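PDB 6WCT: guanylate kinase, which catalyses phosphate transfer from ATP to GMP, giving GDP and ADP, and probably serves to recycle GMP. Local coordinates for residues R45-I49 and F199-R203. Numbering follows the deposited sequence.
Sequences RDPQI and FTASR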
loop_
_atom_site.group_PDB
_atom_site.type_symbol
_atom_site.label_atom_id
_atom_site.label_comp_id
_atom_site.label_asym_id
_atom_site.label_seq_id
_atom_site.Cartn_x
_atom_site.Cartn_y
_atom_site.Cartn_z
ATOM N N ARG A 45 2.509 -6.487 -16.400
ATOM C CA ARG A 45 3.407 -7.016 -15.379
ATOM C C ARG A 45 2.658 -7.814 -14.313
ATOM O O ARG A 45 3.253 -8.669 -13.654
ATOM C CB ARG A 45 4.201 -5.876 -14.737
ATOM C CG ARG A 45 5.442 -6.347 -13.993
ATOM C CD ARG A 45 6.162 -5.188 -13.333
ATOM N NE ARG A 45 6.663 -4.243 -14.320
ATOM C CZ ARG A 45 7.250 -3.094 -14.010
ATOM N NH1 ARG A 45 7.405 -2.750 -12.741
ATOM N NH2 ARG A 45 7.674 -2.291 -14.976
ATOM N N ASP A 46 1.379 -7.513 -14.084
ATOM C CA ASP A 46 0.592 -8.136 -13.018
ATOM C C ASP A 46 -0.702 -8.611 -13.665
ATOM O O ASP A 46 -1.750 -7.961 -13.551
ATOM C CB ASP A 46 0.314 -7.159 -11.876
ATOM C CG ASP A 46 -0.169 -7.859 -10.624
ATOM O OD1 ASP A 46 -0.394 -9.101 -10.678
ATOM O OD2 ASP A 46 -0.340 -7.157 -9.597
ATOM N N PRO A 47 -0.666 -9.754 -14.354
ATOM C CA PRO A 47 -1.823 -10.182 -15.154
ATOM C C PRO A 47 -2.994 -10.748 -14.361
ATOM O O PRO A 47 -4.035 -11.042 -14.966
ATOM C CB PRO A 47 -1.221 -11.246 -16.077
ATOM C CG PRO A 47 -0.114 -11.862 -15.233
ATOM C CD PRO A 47 0.440 -10.719 -14.392
ATOM N N GLN A 48 -2.873 -10.939 -13.045
ATOM C CA GLN A 48 -4.044 -11.431 -12.331
ATOM C C GLN A 48 -5.124 -10.362 -12.137
ATOM O O GLN A 48 -6.135 -10.641 -11.485
ATOM C CB GLN A 48 -3.633 -12.030 -10.991
ATOM C CG GLN A 48 -3.485 -11.040 -9.894
ATOM C CD GLN A 48 -3.010 -11.699 -8.624
ATOM O OE1 GLN A 48 -1.902 -11.436 -8.170
ATOM N NE2 GLN A 48 -3.839 -12.577 -8.050
ATOM N N ILE A 49 -4.946 -9.161 -12.675
ATOM C CA ILE A 49 -5.929 -8.090 -12.564
ATOM C C ILE A 49 -6.462 -7.836 -13.958
ATOM O O ILE A 49 -5.687 -7.571 -14.883
ATOM C CB ILE A 49 -5.332 -6.806 -11.977
ATOM C CG1 ILE A 49 -4.689 -7.071 -10.625
ATOM C CG2 ILE A 49 -6.397 -5.711 -11.887
ATOM C CD1 ILE A 49 -3.962 -5.849 -10.088
ATOM N N PHE A 199 -0.510 -2.455 -5.870
ATOM C CA PHE A 199 -1.272 -3.686 -6.092
ATOM C C PHE A 199 -0.691 -4.852 -5.297
ATOM O O PHE A 199 -1.438 -5.623 -4.674
ATOM C CB PHE A 199 -1.341 -4.012 -7.578
ATOM C CG PHE A 199 -2.163 -3.034 -8.372
ATOM C CD1 PHE A 199 -2.973 -2.103 -7.733
ATOM C CD2 PHE A 199 -2.130 -3.045 -9.745
ATOM C CE1 PHE A 199 -3.736 -1.196 -8.469
ATOM C CE2 PHE A 199 -2.896 -2.151 -10.487
ATOM C CZ PHE A 199 -3.690 -1.226 -9.854
ATOM N N THR A 200 0.634 -4.986 -5.291
ATOM C CA THR A 200 1.271 -6.036 -4.509
ATOM C C THR A 200 0.938 -5.896 -3.027
ATOM O O THR A 200 0.565 -6.874 -2.366
ATOM C CB THR A 200 2.782 -5.993 -4.727
ATOM O OG1 THR A 200 3.082 -6.287 -6.105
ATOM C CG2 THR A 200 3.505 -6.964 -3.781
ATOM N N ALA A 201 1.071 -4.683 -2.483
ATOM C CA ALA A 201 0.822 -4.491 -1.059
ATOM C C ALA A 201 -0.609 -4.839 -0.687
ATOM O O ALA A 201 -0.858 -5.349 0.412
ATOM C CB ALA A 201 1.117 -3.049 -0.657
ATOM N N SER A 202 -1.560 -4.564 -1.571
ATOM C CA SER A 202 -2.946 -4.827 -1.218
ATOM C C SER A 202 -3.189 -6.320 -1.001
ATOM O O SER A 202 -4.004 -6.688 -0.156
ATOM C CB SER A 202 -3.882 -4.260 -2.286
ATOM O OG SER A 202 -3.963 -5.123 -3.407
ATOM N N ARG A 203 -2.473 -7.196 -1.721
ATOM C CA ARG A 203 -2.638 -8.632 -1.496
ATOM C C ARG A 203 -1.997 -9.111 -0.202
ATOM O O ARG A 203 -2.253 -10.248 0.210
ATOM C CB ARG A 203 -2.041 -9.437 -2.642
ATOM C CG ARG A 203 -2.584 -9.048 -3.968
ATOM C CD ARG A 203 -2.147 -9.983 -5.047
ATOM N NE ARG A 203 -2.559 -9.396 -6.300
ATOM C CZ ARG A 203 -1.745 -8.705 -7.086
ATOM N NH1 ARG A 203 -0.465 -8.552 -6.751
ATOM N NH2 ARG A 203 -2.218 -8.191 -8.207
#
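With CG of Asp46 trans to its own backbone N (chi1 -165°) and the chain of Arg203 stretched straight from CG to NE before turning at chi4 (99°), the two side chains arrive from opposite directions, and OD2 of Asp46 comes to the edge of the guanidinium, joining the loop 45-49 to helix segment 199-203. The salt bridge rests on one oxygen: NH2 of Arg203 gives OD2 of Asp46 a short bond of 2.6 Å, nearly in the guanidinium plane and on the syn side of OD2 but tilted out of the carboxylate plane, while NH1 adds a weak one to the same OD2 at 3.2 Å. The two planes stand 76° apart, so this is not the flat, two-pronged pairing of both oxygens with both nitrogens. A long arginine suits this place, since it can reach from the helix to the loop. Gln48, in the type I turn from Asp46 to Ile49, lays its amide almost parallel to the guanidinium; OE1 over the face is modelled unusually close, without hydrogen-bond geometry, so the amide's position is somewhat doubtful. Next to it, CD1 of Ile49 packs 3.4 Å from CD2 of Phe199 and 3.5 Å from NH2 of Arg203; the branched and aromatic hydrocarbon surfaces of these two buried residues suit a place against Leu116 of strand 114-117. The ion pair thus lies beside an apolar contact, and the carboxylate would probably stabilise the positive charge of Arg203 at this partly buried edge of the P-loop kinase fold.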